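Local structure of CCMAN5 (Cellulosimicrobium cellulans, 2XSG) at residues H560-E573 against L597-W610. The protein probably hydrolyses alpha-mannosidic linkages as a bacterial family 92 glycoside hydrolase, a mannosidase that enables mannose-6-phosphate modification of yeast-made lysosomal enzymes. Sequence-based numbering, arbitrary orientation.
Sequences HEAARLGMRHMFGE and LFNYTGEPSLTQKW
Met567 and Phe598 meet at the apolar centre of this contact. Turned back at chi2 (-52°), the methionine lays CE over the middle of the phenyl ring, 3.6 Å from the centroid and 12° off the normal, a CH-pi contact, with SD farther out above the same face; Leu606 CB backs the opposite face. Phe571 continues the cluster, its CD2 3.6 Å from Phe598 CZ, while its CD1 rests over the centre of the Trp610 ring system, the Phe571 ring being inclined at 45° to the five-membered ring.

Charged groups line another part of the interface. Arg568 NH1 bonds to the syn lone pair of Glu603 OE1 and sits 2.8 Å from Glu603 OE2 in the salt bridge, with guanidinium and carboxylate nearly coplanar. Arg564 adds a longer salt bridge to Glu603 and grips Glu561 side-on through NE and NH2. A water accepts from Thr601 OG1 and donates to Arg564 O and Glu603 OE1. Beyond the helix end, Glu573 OE2 accepts from Lys609 NZ at 2.6 Å and Trp610 NE1 at 2.7 Å. A leucine in place of Trp610 would probably cost Glu573 OE2 its indole N-H donor and take away the surface on which Phe571 CD1 rests.

Helix 560-570, ended by a Schellman motif with Gly572 as its C-prime residue, thus packs through an aromatic cluster flanked by salt bridges on the turn 597-603 and the first turns of helix 604-616, within the family 92 catalytic domain.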
loop_
_atom_site.group_PDB
_atom_site.type_symbol
_atom_site.label_atom_id
_atom_site.label_comp_id
_atom_site.label_asym_id
_atom_site.label_seq_id
_atom_site.Cartn_x
_atom_site.Cartn_y
_atom_site.Cartn_z
ATOM N N HIS A 560 7.570 -6.154 34.511
ATOM C CA HIS A 560 8.637 -6.122 33.537
ATOM C C HIS A 560 9.136 -7.510 33.145
ATOM O O HIS A 560 9.259 -7.823 31.959
ATOM C CB HIS A 560 9.793 -5.266 34.048
ATOM C CG HIS A 560 10.910 -5.132 33.066
ATOM N ND1 HIS A 560 11.035 -4.049 32.216
ATOM C CD2 HIS A 560 11.966 -5.943 32.803
ATOM C CE1 HIS A 560 12.117 -4.203 31.471
ATOM N NE2 HIS A 560 12.696 -5.345 31.805
ATOM N N GLU A 561 9.421 -8.334 34.143
ATOM C CA GLU A 561 9.917 -9.684 33.883
ATOM C C GLU A 561 8.894 -10.508 33.086
ATOM O O GLU A 561 9.277 -11.282 32.195
ATOM C CB GLU A 561 10.338 -10.390 35.196
ATOM C CG GLU A 561 10.989 -11.791 35.029
ATOM C CD GLU A 561 12.299 -11.804 34.215
ATOM O OE1 GLU A 561 12.916 -10.735 33.974
ATOM O OE2 GLU A 561 12.716 -12.912 33.811
ATOM N N ALA A 562 7.608 -10.331 33.392
ATOM C CA ALA A 562 6.562 -11.057 32.680
ATOM C C ALA A 562 6.548 -10.648 31.203
ATOM O O ALA A 562 6.484 -11.513 30.329
ATOM C CB ALA A 562 5.194 -10.829 33.321
ATOM N N ALA A 563 6.626 -9.336 30.938
ATOM C CA ALA A 563 6.700 -8.803 29.554
ATOM C C ALA A 563 7.915 -9.320 28.815
ATOM O O ALA A 563 7.817 -9.720 27.641
ATOM C CB ALA A 563 6.728 -7.287 29.560
ATOM N N ARG A 564 9.060 -9.287 29.499
ATOM C CA ARG A 564 10.346 -9.659 28.912
ATOM C C ARG A 564 10.307 -11.116 28.476
ATOM O O ARG A 564 10.752 -11.443 27.370
ATOM C CB ARG A 564 11.500 -9.398 29.897
ATOM C CG ARG A 564 12.924 -9.662 29.331
ATOM C CD ARG A 564 14.007 -9.695 30.440
ATOM N NE ARG A 564 13.947 -10.931 31.224
ATOM C CZ ARG A 564 14.462 -12.100 30.841
ATOM N NH1 ARG A 564 15.111 -12.211 29.681
ATOM N NH2 ARG A 564 14.331 -13.171 31.625
ATOM N N LEU A 565 9.743 -11.969 29.333
ATOM C CA LEU A 565 9.636 -13.402 29.044
ATOM C C LEU A 565 8.558 -13.669 27.976
ATOM O O LEU A 565 8.718 -14.552 27.140
ATOM C CB LEU A 565 9.353 -14.193 30.325
ATOM C CG LEU A 565 10.506 -14.300 31.340
ATOM C CD1 LEU A 565 9.985 -14.777 32.674
ATOM C CD2 LEU A 565 11.598 -15.253 30.848
ATOM N N GLY A 566 7.470 -12.894 28.004
ATOM C CA GLY A 566 6.439 -12.960 26.956
ATOM C C GLY A 566 6.994 -12.670 25.564
ATOM O O GLY A 566 6.713 -13.401 24.593
ATOM N N MET A 567 7.795 -11.609 25.473
ATOM C CA MET A 567 8.403 -11.175 24.214
ATOM C C MET A 567 9.340 -12.228 23.685
ATOM O O MET A 567 9.285 -12.566 22.511
ATOM C CB MET A 567 9.120 -9.836 24.383
ATOM C CG MET A 567 8.246 -8.639 24.060
ATOM S SD MET A 567 7.422 -8.700 22.432
ATOM C CE MET A 567 8.810 -8.672 21.325
ATOM N N ARG A 568 10.171 -12.787 24.566
ATOM C CA ARG A 568 11.006 -13.917 24.195
ATOM C C ARG A 568 10.207 -15.117 23.681
ATOM O O ARG A 568 10.582 -15.701 22.680
ATOM C CB ARG A 568 11.957 -14.300 25.336
ATOM C CG ARG A 568 12.905 -13.143 25.710
ATOM C CD ARG A 568 13.837 -13.465 26.867
ATOM N NE ARG A 568 14.819 -14.458 26.443
ATOM C CZ ARG A 568 16.072 -14.195 26.076
ATOM N NH1 ARG A 568 16.545 -12.968 26.100
ATOM N NH2 ARG A 568 16.853 -15.185 25.698
ATOM N N HIS A 569 9.111 -15.472 24.352
ATOM C CA HIS A 569 8.241 -16.567 23.912
ATOM C C HIS A 569 7.550 -16.263 22.567
ATOM O O HIS A 569 7.421 -17.157 21.716
ATOM C CB HIS A 569 7.177 -16.870 24.972
ATOM C CG HIS A 569 6.502 -18.191 24.781
ATOM N ND1 HIS A 569 7.149 -19.391 24.978
ATOM C CD2 HIS A 569 5.238 -18.504 24.407
ATOM C CE1 HIS A 569 6.315 -20.387 24.736
ATOM N NE2 HIS A 569 5.147 -19.878 24.392
ATOM N N MET A 570 7.115 -15.012 22.386
ATOM C CA MET A 570 6.531 -14.531 21.110
ATOM C C MET A 570 7.390 -14.885 19.894
ATOM O O MET A 570 6.879 -15.186 18.809
ATOM C CB MET A 570 6.359 -13.015 21.154
ATOM C CG MET A 570 5.632 -12.420 19.944
ATOM S SD MET A 570 3.864 -12.677 20.133
ATOM C CE MET A 570 3.250 -11.953 18.616
ATOM N N PHE A 571 8.700 -14.840 20.079
ATOM C CA PHE A 571 9.637 -15.135 18.999
ATOM C C PHE A 571 10.365 -16.474 19.107
ATOM O O PHE A 571 11.370 -16.692 18.415
ATOM C CB PHE A 571 10.615 -13.966 18.831
ATOM C CG PHE A 571 9.990 -12.789 18.194
ATOM C CD1 PHE A 571 10.162 -12.551 16.832
ATOM C CD2 PHE A 571 9.172 -11.940 18.933
ATOM C CE1 PHE A 571 9.540 -11.463 16.225
ATOM C CE2 PHE A 571 8.550 -10.860 18.334
ATOM C CZ PHE A 571 8.731 -10.626 16.979
ATOM N N GLY A 572 9.840 -17.371 19.942
ATOM C CA GLY A 572 10.402 -18.716 20.119
ATOM C C GLY A 572 11.880 -18.744 20.472
ATOM O O GLY A 572 12.600 -19.636 20.037
ATOM N N GLU A 573 12.333 -17.773 21.262
ATOM C CA GLU A 573 13.766 -17.654 21.615
ATOM C C GLU A 573 14.327 -18.867 22.371
ATOM O O GLU A 573 15.525 -19.186 22.262
ATOM C CB GLU A 573 14.025 -16.375 22.421
ATOM C CG GLU A 573 14.008 -15.102 21.594
ATOM C CD GLU A 573 15.226 -14.956 20.678
ATOM O OE1 GLU A 573 16.258 -15.616 20.910
ATOM O OE2 GLU A 573 15.146 -14.182 19.702
ATOM N N LEU A 597 9.589 -4.524 19.828
ATOM C CA LEU A 597 9.177 -4.392 21.234
ATOM C C LEU A 597 10.212 -4.850 22.260
ATOM O O LEU A 597 10.070 -4.587 23.458
ATOM C CB LEU A 597 7.816 -5.050 21.479
ATOM C CG LEU A 597 6.714 -4.544 20.538
ATOM C CD1 LEU A 597 5.373 -5.182 20.877
ATOM C CD2 LEU A 597 6.613 -3.023 20.564
ATOM N N PHE A 598 11.252 -5.534 21.794
ATOM C CA PHE A 598 12.354 -5.912 22.669
ATOM C C PHE A 598 13.070 -4.697 23.262
ATOM O O PHE A 598 13.641 -4.798 24.354
ATOM C CB PHE A 598 13.335 -6.842 21.949
ATOM C CG PHE A 598 12.789 -8.211 21.681
ATOM C CD1 PHE A 598 12.437 -8.590 20.380
ATOM C CD2 PHE A 598 12.632 -9.130 22.719
ATOM C CE1 PHE A 598 11.961 -9.879 20.107
ATOM C CE2 PHE A 598 12.153 -10.419 22.461
ATOM C CZ PHE A 598 11.808 -10.791 21.146
ATOM N N ASN A 599 13.018 -3.561 22.552
ATOM C CA ASN A 599 13.511 -2.279 23.061
ATOM C C ASN A 599 12.792 -1.883 24.355
ATOM O O ASN A 599 13.354 -1.210 25.209
ATOM C CB ASN A 599 13.276 -1.160 22.034
ATOM C CG ASN A 599 14.219 -1.220 20.846
ATOM O OD1 ASN A 599 15.112 -2.063 20.770
ATOM N ND2 ASN A 599 14.012 -0.311 19.893
ATOM N N TYR A 600 11.538 -2.299 24.481
ATOM C CA TYR A 600 10.719 -1.968 25.646
ATOM C C TYR A 600 10.935 -2.924 26.798
ATOM O O TYR A 600 10.628 -2.584 27.938
ATOM C CB TYR A 600 9.236 -1.976 25.288
ATOM C CG TYR A 600 8.787 -0.883 24.333
ATOM C CD1 TYR A 600 9.006 -0.999 22.951
ATOM C CD2 TYR A 600 8.113 0.248 24.800
ATOM C CE1 TYR A 600 8.572 -0.011 22.063
ATOM C CE2 TYR A 600 7.664 1.249 23.899
ATOM C CZ TYR A 600 7.895 1.094 22.534
ATOM O OH TYR A 600 7.491 2.056 21.633
ATOM N N THR A 601 11.447 -4.120 26.510
ATOM C CA THR A 601 11.710 -5.096 27.565
ATOM C C THR A 601 13.168 -5.125 27.980
ATOM O O THR A 601 13.603 -6.092 28.609
ATOM C CB THR A 601 11.331 -6.539 27.153
ATOM O OG1 THR A 601 12.032 -6.897 25.952
ATOM C CG2 THR A 601 9.818 -6.675 26.964
ATOM N N GLY A 602 13.913 -4.080 27.618
ATOM C CA GLY A 602 15.330 -3.939 27.991
ATOM C C GLY A 602 16.254 -4.859 27.220
ATOM O O GLY A 602 17.371 -5.163 27.660
ATOM N N GLU A 603 15.806 -5.322 26.056
ATOM C CA GLU A 603 16.650 -6.218 25.251
ATOM C C GLU A 603 16.765 -5.719 23.813
ATOM O O GLU A 603 16.351 -6.402 22.873
ATOM C CB GLU A 603 16.143 -7.667 25.335
ATOM C CG GLU A 603 16.144 -8.216 26.770
ATOM C CD GLU A 603 16.076 -9.722 26.815
ATOM O OE1 GLU A 603 14.960 -10.269 26.729
ATOM O OE2 GLU A 603 17.142 -10.363 26.919
ATOM N N PRO A 604 17.304 -4.497 23.637
ATOM C CA PRO A 604 17.334 -3.910 22.296
ATOM C C PRO A 604 18.135 -4.762 21.296
ATOM O O PRO A 604 17.818 -4.758 20.100
ATOM C CB PRO A 604 18.009 -2.547 22.504
ATOM C CG PRO A 604 18.113 -2.346 23.972
ATOM C CD PRO A 604 17.994 -3.656 24.637
ATOM N N SER A 605 19.133 -5.513 21.771
ATOM C CA SER A 605 19.900 -6.390 20.861
ATOM C C SER A 605 18.989 -7.371 20.103
ATOM O O SER A 605 19.236 -7.666 18.939
ATOM C CB SER A 605 21.067 -7.102 21.583
ATOM O OG SER A 605 20.643 -8.120 22.479
ATOM N N LEU A 606 17.918 -7.838 20.752
ATOM C CA LEU A 606 17.001 -8.793 20.129
ATOM C C LEU A 606 16.150 -8.143 19.042
ATOM O O LEU A 606 15.822 -8.778 18.045
ATOM C CB LEU A 606 16.114 -9.494 21.173
ATOM C CG LEU A 606 16.794 -10.458 22.174
ATOM C CD1 LEU A 606 15.761 -10.975 23.144
ATOM C CD2 LEU A 606 17.513 -11.632 21.473
ATOM N N THR A 607 15.803 -6.878 19.239
ATOM C CA THR A 607 15.120 -6.081 18.220
ATOM C C THR A 607 16.025 -5.966 16.989
ATOM O O THR A 607 15.601 -6.240 15.861
ATOM C CB THR A 607 14.683 -4.704 18.786
ATOM O OG1 THR A 607 13.459 -4.864 19.519
ATOM C CG2 THR A 607 14.452 -3.658 17.667
ATOM N N GLN A 608 17.289 -5.632 17.223
ATOM C CA GLN A 608 18.269 -5.539 16.145
ATOM C C GLN A 608 18.388 -6.842 15.375
ATOM O O GLN A 608 18.358 -6.839 14.142
ATOM C CB GLN A 608 19.631 -5.127 16.703
ATOM C CG GLN A 608 19.613 -3.727 17.283
ATOM C CD GLN A 608 20.550 -3.569 18.467
ATOM O OE1 GLN A 608 21.640 -4.148 18.502
ATOM N NE2 GLN A 608 20.128 -2.778 19.439
ATOM N N LYS A 609 18.509 -7.951 16.100
ATOM C CA LYS A 609 18.585 -9.269 15.470
ATOM C C LYS A 609 17.374 -9.539 14.591
ATOM O O LYS A 609 17.515 -9.894 13.411
ATOM C CB LYS A 609 18.708 -10.384 16.519
ATOM C CG LYS A 609 18.924 -11.787 15.906
ATOM C CD LYS A 609 18.890 -12.944 16.938
ATOM C CE LYS A 609 17.497 -13.067 17.568
ATOM N NZ LYS A 609 17.355 -14.272 18.422
ATOM N N TRP A 610 16.189 -9.377 15.169
ATOM C CA TRP A 610 14.948 -9.707 14.474
ATOM C C TRP A 610 14.641 -8.799 13.305
ATOM O O TRP A 610 14.141 -9.273 12.276
ATOM C CB TRP A 610 13.768 -9.770 15.456
ATOM C CG TRP A 610 13.815 -11.058 16.217
ATOM C CD1 TRP A 610 14.095 -11.228 17.552
ATOM C CD2 TRP A 610 13.647 -12.372 15.666
ATOM N NE1 TRP A 610 14.079 -12.572 17.861
ATOM C CE2 TRP A 610 13.802 -13.291 16.724
ATOM C CE3 TRP A 610 13.342 -12.859 14.380
ATOM C CZ2 TRP A 610 13.678 -14.667 16.538
ATOM C CZ3 TRP A 610 13.225 -14.228 14.194
ATOM C CH2 TRP A 610 13.390 -15.116 15.269
HETATM O O HOH W 1 12.390 -9.557 25.990
#